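Local coordinates for lipoprotein (Mycoplasma mycoides subsp. capri, PDB 7ADK) that probably cleaves proteins as a membrane-tethered lipoprotein, carrying a Mycoplasma peptidase (DUF31) region of the PA clan, at residues Tyr168-Tyr171 and Thr172-Gln176; Asp614-Pro617 and Lys618-Asp621; Ser698-Ile701 and Gly702-Ser705. All blocks are in the same frame, centred on the assembly; numbering follows the deposited sequence.

Contact 1 (Tyr168-Tyr171 and Thr172-Gln176)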
loop_
_atom_site.group_PDB
_atom_site.type_symbol
_atom_site.label_atom_id
_atom_site.label_comp_id
_atom_site.label_asym_id
_atom_site.label_seq_id
_atom_site.Cartn_x
_atom_site.Cartn_y
_atom_site.Cartn_z
ATOM N N TYR B 168 -8.175 4.538 -36.768
ATOM C CA TYR B 168 -9.021 4.570 -35.580
ATOM C C TYR B 168 -10.410 5.165 -35.867
ATOM O O TYR B 168 -11.410 4.556 -35.492
ATOM C CB TYR B 168 -8.288 5.292 -34.448
ATOM C CG TYR B 168 -9.164 5.544 -33.243
ATOM C CD1 TYR B 168 -9.481 4.494 -32.362
ATOM C CD2 TYR B 168 -9.705 6.824 -33.038
ATOM C CE1 TYR B 168 -10.346 4.725 -31.282
ATOM C CE2 TYR B 168 -10.564 7.058 -31.962
ATOM C CZ TYR B 168 -10.893 6.006 -31.086
ATOM O OH TYR B 168 -11.760 6.230 -30.074
ATOM N N ASP B 169 -10.513 6.286 -36.594
ATOM C CA ASP B 169 -11.804 6.888 -36.954
ATOM C C ASP B 169 -12.748 5.897 -37.637
ATOM O O ASP B 169 -13.928 5.850 -37.298
ATOM C CB ASP B 169 -11.604 8.099 -37.879
ATOM C CG ASP B 169 -11.336 9.427 -37.177
ATOM O OD1 ASP B 169 -11.587 9.554 -35.964
ATOM O OD2 ASP B 169 -10.961 10.393 -37.870
ATOM N N GLU B 170 -12.274 5.074 -38.568
ATOM C CA GLU B 170 -13.142 4.055 -39.177
ATOM C C GLU B 170 -13.524 2.926 -38.202
ATOM O O GLU B 170 -14.640 2.424 -38.279
ATOM C CB GLU B 170 -12.561 3.530 -40.492
ATOM C CG GLU B 170 -11.244 2.773 -40.350
ATOM C CD GLU B 170 -10.919 1.916 -41.570
ATOM O OE1 GLU B 170 -10.740 0.688 -41.419
ATOM O OE2 GLU B 170 -10.879 2.460 -42.693
ATOM N N TYR B 171 -12.677 2.564 -37.235
ATOM C CA TYR B 171 -13.041 1.624 -36.173
ATOM C C TYR B 171 -14.136 2.203 -35.266
ATOM O O TYR B 171 -15.056 1.488 -34.862
ATOM C CB TYR B 171 -11.793 1.178 -35.401
ATOM C CG TYR B 171 -12.036 0.022 -34.451
ATOM C CD1 TYR B 171 -11.751 -1.306 -34.814
ATOM C CD2 TYR B 171 -12.568 0.285 -33.181
ATOM C CE1 TYR B 171 -11.995 -2.360 -33.914
ATOM C CE2 TYR B 171 -12.845 -0.764 -32.295
ATOM C CZ TYR B 171 -12.542 -2.089 -32.649
ATOM O OH TYR B 171 -12.796 -3.074 -31.753
ATOM N N THR B 172 -14.129 3.511 -34.995
ATOM C CA THR B 172 -15.228 4.147 -34.254
ATOM C C THR B 172 -16.556 4.044 -35.007
ATOM O O THR B 172 -17.593 3.863 -34.377
ATOM C CB THR B 172 -14.972 5.617 -33.869
ATOM O OG1 THR B 172 -15.171 6.508 -34.939
ATOM C CG2 THR B 172 -13.607 5.890 -33.293
ATOM N N LYS B 173 -16.543 4.109 -36.342
ATOM C CA LYS B 173 -17.749 4.100 -37.195
ATOM C C LYS B 173 -18.266 2.696 -37.545
ATOM O O LYS B 173 -19.464 2.533 -37.770
ATOM C CB LYS B 173 -17.505 4.963 -38.446
ATOM C CG LYS B 173 -17.308 6.434 -38.060
ATOM C CD LYS B 173 -17.153 7.388 -39.244
ATOM C CE LYS B 173 -15.933 7.074 -40.114
ATOM N NZ LYS B 173 -15.799 8.046 -41.218
ATOM N N LYS B 174 -17.411 1.674 -37.526
ATOM C CA LYS B 174 -17.752 0.240 -37.647
ATOM C C LYS B 174 -18.777 -0.226 -36.605
ATOM O O LYS B 174 -18.838 0.312 -35.501
ATOM C CB LYS B 174 -16.457 -0.592 -37.575
ATOM C CG LYS B 174 -15.717 -0.607 -38.920
ATOM C CD LYS B 174 -14.335 -1.263 -38.854
ATOM C CE LYS B 174 -13.577 -0.944 -40.144
ATOM N NZ LYS B 174 -12.185 -1.429 -40.168
ATOM N N ASP B 175 -19.576 -1.237 -36.946
ATOM C CA ASP B 175 -20.431 -1.967 -35.994
ATOM C C ASP B 175 -19.648 -3.085 -35.284
ATOM O O ASP B 175 -18.533 -3.414 -35.674
ATOM C CB ASP B 175 -21.679 -2.530 -36.693
ATOM C CG ASP B 175 -21.430 -3.768 -37.557
ATOM O OD1 ASP B 175 -20.356 -3.861 -38.186
ATOM O OD2 ASP B 175 -22.299 -4.666 -37.588
ATOM N N GLN B 176 -20.219 -3.724 -34.260
ATOM C CA GLN B 176 -19.474 -4.723 -33.487
ATOM C C GLN B 176 -19.033 -5.955 -34.286
ATOM O O GLN B 176 -17.936 -6.451 -34.051
ATOM C CB GLN B 176 -20.241 -5.151 -32.227
ATOM C CG GLN B 176 -20.131 -4.155 -31.067
ATOM C CD GLN B 176 -18.706 -3.741 -30.707
ATOM O OE1 GLN B 176 -18.445 -2.607 -30.367
ATOM N NE2 GLN B 176 -17.705 -4.579 -30.830
#
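Y168 to K173 form the C-terminal end of helix 165-173, and the backbone bonds four residues apart run on to K174 N. T172 N donates to Y168 O at 3.0 Å, and K174 N to E170 O at the same distance. K173 N reaches D169 O less straightly, with an N-H...O angle of 139°. The hydroxyl of T172 turns back onto the same helix, OG1 lying 2.7 Å from D169 O, which therefore accepts from both a side chain and an amide. This follows from chi1 of 79°, which sets OG1 between backbone N and carbonyl carbon and CG2 beside that N. CG2 then sits over one face of the Y168 ring, 3.8 Å from its centroid and displaced toward the rim, a CH-pi contact. The phenol end of Y168 is held by D614, and that of Y171 by D183. On the exposed side E170 and K174 run alongside each other in the same direction. K174 NZ closes a salt bridge to E170 OE1 at 2.9 Å, approaching on the anti side and 34° out of the carboxylate plane. D169 packs against an aromatic side chain of the neighbouring protein chain. K174 leaves helical conformation and D175 takes the N-cap position of helix 176-192, so the whole is a helix end running, after a short break, into a second capped helix.

Contact 2 (Asp614-Pro617 and Lys618-Asp621)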
loop_
_atom_site.group_PDB
_atom_site.type_symbol
_atom_site.label_atom_id
_atom_site.label_comp_id
_atom_site.label_asym_id
_atom_site.label_seq_id
_atom_site.Cartn_x
_atom_site.Cartn_y
_atom_site.Cartn_z
ATOM N N ASP B 614 -15.360 6.623 -27.635
ATOM C CA ASP B 614 -15.121 8.021 -27.325
ATOM C C ASP B 614 -16.382 8.853 -27.568
ATOM O O ASP B 614 -17.290 8.464 -28.304
ATOM C CB ASP B 614 -13.954 8.569 -28.149
ATOM C CG ASP B 614 -14.050 8.354 -29.662
ATOM O OD1 ASP B 614 -15.103 7.969 -30.213
ATOM O OD2 ASP B 614 -13.012 8.566 -30.315
ATOM N N PHE B 615 -16.453 10.027 -26.959
ATOM C CA PHE B 615 -17.557 10.968 -27.099
ATOM C C PHE B 615 -17.027 12.386 -26.914
ATOM O O PHE B 615 -15.924 12.570 -26.407
ATOM C CB PHE B 615 -18.685 10.623 -26.114
ATOM C CG PHE B 615 -18.491 11.054 -24.675
ATOM C CD1 PHE B 615 -17.443 10.537 -23.902
ATOM C CD2 PHE B 615 -19.400 11.945 -24.087
ATOM C CE1 PHE B 615 -17.280 10.930 -22.569
ATOM C CE2 PHE B 615 -19.256 12.317 -22.745
ATOM C CZ PHE B 615 -18.188 11.826 -21.993
ATOM N N ASP B 616 -17.784 13.397 -27.327
ATOM C CA ASP B 616 -17.480 14.790 -27.028
ATOM C C ASP B 616 -18.071 15.181 -25.659
ATOM O O ASP B 616 -19.289 15.326 -25.537
ATOM C CB ASP B 616 -18.010 15.663 -28.162
ATOM C CG ASP B 616 -17.578 17.121 -28.051
ATOM O OD1 ASP B 616 -17.052 17.542 -26.997
ATOM O OD2 ASP B 616 -17.796 17.873 -29.027
ATOM N N PRO B 617 -17.274 15.380 -24.591
ATOM C CA PRO B 617 -17.814 15.736 -23.279
ATOM C C PRO B 617 -18.395 17.151 -23.242
ATOM O O PRO B 617 -19.153 17.483 -22.338
ATOM C CB PRO B 617 -16.643 15.587 -22.318
ATOM C CG PRO B 617 -15.426 15.853 -23.186
ATOM C CD PRO B 617 -15.825 15.289 -24.536
ATOM N N LYS B 618 -18.041 17.997 -24.216
ATOM C CA LYS B 618 -18.449 19.410 -24.295
ATOM C C LYS B 618 -19.814 19.589 -24.969
ATOM O O LYS B 618 -20.492 20.590 -24.747
ATOM C CB LYS B 618 -17.390 20.204 -25.079
ATOM C CG LYS B 618 -15.930 19.857 -24.732
ATOM C CD LYS B 618 -14.873 20.663 -25.505
ATOM C CE LYS B 618 -15.026 20.709 -27.033
ATOM N NZ LYS B 618 -15.113 19.378 -27.676
ATOM N N LYS B 619 -20.195 18.638 -25.822
ATOM C CA LYS B 619 -21.440 18.603 -26.608
ATOM C C LYS B 619 -22.644 18.195 -25.756
ATOM O O LYS B 619 -22.477 17.764 -24.619
ATOM C CB LYS B 619 -21.202 17.634 -27.780
ATOM C CG LYS B 619 -22.051 17.794 -29.041
ATOM C CD LYS B 619 -22.064 19.192 -29.678
ATOM C CE LYS B 619 -20.708 19.903 -29.832
ATOM N NZ LYS B 619 -19.716 19.161 -30.641
ATOM N N GLU B 620 -23.869 18.318 -26.271
ATOM C CA GLU B 620 -25.060 18.031 -25.451
ATOM C C GLU B 620 -25.334 16.526 -25.226
ATOM O O GLU B 620 -26.033 16.161 -24.284
ATOM C CB GLU B 620 -26.262 18.759 -26.082
ATOM C CG GLU B 620 -27.600 18.720 -25.326
ATOM C CD GLU B 620 -27.586 19.317 -23.905
ATOM O OE1 GLU B 620 -26.614 20.000 -23.515
ATOM O OE2 GLU B 620 -28.582 19.149 -23.166
ATOM N N ASP B 621 -24.755 15.623 -26.029
ATOM C CA ASP B 621 -24.901 14.160 -25.887
ATOM C C ASP B 621 -24.017 13.529 -24.778
ATOM O O ASP B 621 -23.492 12.425 -24.912
ATOM C CB ASP B 621 -24.819 13.439 -27.245
ATOM C CG ASP B 621 -23.434 13.342 -27.883
ATOM O OD1 ASP B 621 -22.487 14.008 -27.423
ATOM O OD2 ASP B 621 -23.300 12.597 -28.877
#
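D616 folds its carboxylate over the chain that follows and gathers K618 and K619 round it. The tight part is this one acidic group. OD1 takes the backbone amide K618 N at 3.0 Å and the ammonium K618 NZ at 2.8 Å, the two arriving from opposite faces of the carboxylate plane, each well out of it. OD2 is engaged by K619 NZ at 2.8 Å, on its anti side and 30° out of plane. With CG anti to the backbone N (chi1 -172°), the carboxylate extends forward beside its own carbonyl, where the amide two residues on can meet it, as in an Asx turn. The same residues form a type I beta turn with P617 and K618 at its corners, closed weakly by K619 N to D616 O at 3.4 Å. Both lysines are bent rather than extended: K618 curls at chi3 and chi4, K619 at chi2 to chi4, which brings each ammonium back to the D616 carboxylate. The aliphatic chains of the exposed K618 and K619 form the solvent side. Beyond the turn the packing is loose. F615 comes no nearer to D621 than 4.2 Å, from ring CD2 to the backbone O, and meets Y689 edge-to-face instead. D616 and P617 also pack on the backbone of the neighbouring protein chain. Two ammonium groups and an amide converging on one buried carboxylate would be expected to keep it ionised and fix its rotation, while K618 NZ divides its hydrogen bonding between D616 and that backbone, so the salt-bridged turn borders the interface.

Contact 3 (Ser698-Ile701 and Gly702-Ser705)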
loop_
_atom_site.group_PDB
_atom_site.type_symbol
_atom_site.label_atom_id
_atom_site.label_comp_id
_atom_site.label_asym_id
_atom_site.label_seq_id
_atom_site.Cartn_x
_atom_site.Cartn_y
_atom_site.Cartn_z
ATOM N N SER B 698 -15.681 -6.170 -21.465
ATOM C CA SER B 698 -14.325 -6.255 -21.995
ATOM C C SER B 698 -14.284 -6.630 -23.481
ATOM O O SER B 698 -14.957 -7.558 -23.921
ATOM C CB SER B 698 -13.589 -7.311 -21.186
ATOM O OG SER B 698 -12.235 -7.358 -21.521
ATOM N N TYR B 699 -13.438 -5.970 -24.270
ATOM C CA TYR B 699 -13.161 -6.302 -25.675
ATOM C C TYR B 699 -12.041 -7.369 -25.777
ATOM O O TYR B 699 -11.204 -7.333 -26.670
ATOM C CB TYR B 699 -12.883 -5.015 -26.488
ATOM C CG TYR B 699 -14.058 -4.088 -26.797
ATOM C CD1 TYR B 699 -14.841 -3.525 -25.767
ATOM C CD2 TYR B 699 -14.338 -3.730 -28.132
ATOM C CE1 TYR B 699 -15.894 -2.641 -26.066
ATOM C CE2 TYR B 699 -15.376 -2.828 -28.437
ATOM C CZ TYR B 699 -16.160 -2.284 -27.401
ATOM O OH TYR B 699 -17.128 -1.381 -27.687
ATOM N N GLN B 700 -11.981 -8.328 -24.854
ATOM C CA GLN B 700 -11.135 -9.523 -24.960
ATOM C C GLN B 700 -11.705 -10.520 -25.991
ATOM O O GLN B 700 -12.886 -10.858 -25.929
ATOM C CB GLN B 700 -10.988 -10.170 -23.571
ATOM C CG GLN B 700 -9.581 -10.700 -23.290
ATOM C CD GLN B 700 -9.236 -11.983 -24.008
ATOM O OE1 GLN B 700 -9.909 -12.987 -23.908
ATOM N NE2 GLN B 700 -8.164 -12.021 -24.750
ATOM N N ILE B 701 -10.892 -10.994 -26.945
ATOM C CA ILE B 701 -11.354 -11.928 -27.986
ATOM C C ILE B 701 -11.420 -13.371 -27.474
ATOM O O ILE B 701 -12.349 -14.104 -27.795
ATOM C CB ILE B 701 -10.450 -11.820 -29.233
ATOM C CG1 ILE B 701 -10.484 -10.426 -29.884
ATOM C CG2 ILE B 701 -10.742 -12.908 -30.275
ATOM C CD1 ILE B 701 -11.779 -10.052 -30.577
ATOM N N GLY B 702 -10.449 -13.797 -26.668
ATOM C CA GLY B 702 -10.265 -15.194 -26.286
ATOM C C GLY B 702 -11.437 -15.798 -25.535
ATOM O O GLY B 702 -11.889 -16.886 -25.873
ATOM N N TYR B 703 -11.937 -15.113 -24.511
ATOM C CA TYR B 703 -13.074 -15.581 -23.716
ATOM C C TYR B 703 -14.452 -15.362 -24.366
ATOM O O TYR B 703 -15.412 -16.019 -23.966
ATOM C CB TYR B 703 -13.021 -14.907 -22.344
ATOM C CG TYR B 703 -11.917 -15.371 -21.418
ATOM C CD1 TYR B 703 -11.792 -16.737 -21.129
ATOM C CD2 TYR B 703 -11.069 -14.450 -20.785
ATOM C CE1 TYR B 703 -10.810 -17.193 -20.237
ATOM C CE2 TYR B 703 -10.087 -14.900 -19.885
ATOM C CZ TYR B 703 -9.945 -16.274 -19.617
ATOM O OH TYR B 703 -8.970 -16.716 -18.786
ATOM N N ARG B 704 -14.595 -14.449 -25.332
ATOM C CA ARG B 704 -15.888 -14.128 -25.949
ATOM C C ARG B 704 -16.435 -15.277 -26.799
ATOM O O ARG B 704 -15.768 -15.764 -27.705
ATOM C CB ARG B 704 -15.748 -12.851 -26.786
ATOM C CG ARG B 704 -17.092 -12.218 -27.167
ATOM C CD ARG B 704 -16.944 -11.233 -28.325
ATOM N NE ARG B 704 -15.868 -10.259 -28.100
ATOM C CZ ARG B 704 -15.585 -9.210 -28.842
ATOM N NH1 ARG B 704 -16.322 -8.822 -29.829
ATOM N NH2 ARG B 704 -14.540 -8.493 -28.579
ATOM N N SER B 705 -17.704 -15.618 -26.599
ATOM C CA SER B 705 -18.461 -16.533 -27.467
ATOM C C SER B 705 -19.336 -15.775 -28.462
ATOM O O SER B 705 -19.314 -16.091 -29.651
ATOM C CB SER B 705 -19.307 -17.511 -26.646
ATOM O OG SER B 705 -20.046 -18.426 -27.426
#
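Q700 bends its side chain forward and uses its amide oxygen to receive the backbone N-H of Y703: OE1 lies 3.0 Å from Y703 N, with an N-H...O angle of 154° and the donor nearly in line with the side-chain C=O. The bend is at chi2 (-75°), which brings the amide group beside G702, whose N is 2.9 Å from the same OE1. The ring of Y703 comes next, its CD2 3.6 Å from OE1. G702 and Y703 occupy the corners of a type I turn from I701 to R704, closed by a weak bond from R704 N to I701 O at 3.4 Å. The side chain of R704 runs back along the preceding residues. I701 CD1 lies over one face of its guanidinium, 3.7 Å from NH2, while Q700 O is near the guanidinium plane, at its edge. In the next shell, R704 NH1 bonds to I707 O, and Q700 NE2 donates to V251 O and is also bonded to Y187 OH. I701 packs on F180 and Y187 of helix 176-192. Y703 reaches N778 through its hydroxyl and takes K250 as a cation-pi partner. The surroundings are consistent with the modelled orientation of the Q700 amide, OE1 toward Y703 N and NE2 toward V251 O and Y187 OH, and the polar groups of this buried turn meet both side-chain and backbone partners.

Each contact is local and closes no more than one turn of chain, so the three follow in series and none nests in or crosses another. Contact 1 comes first, at the break between helices 165-173 and 176-192. Contact 2 follows in the loop between helices 603-606 and 651-655, and contact 3 in that between helix 688-691 and strand 712-714. Contact 1 links the other two: the Y168 hydroxyl reaches contact 2, and Q176 OE1 probably bonds to Y699 OH of contact 3. Contacts 2 and 3 stay about 8 Å apart at their nearest atoms. The first helices of the modelled chain are thus joined to two loops of the peptidase family region.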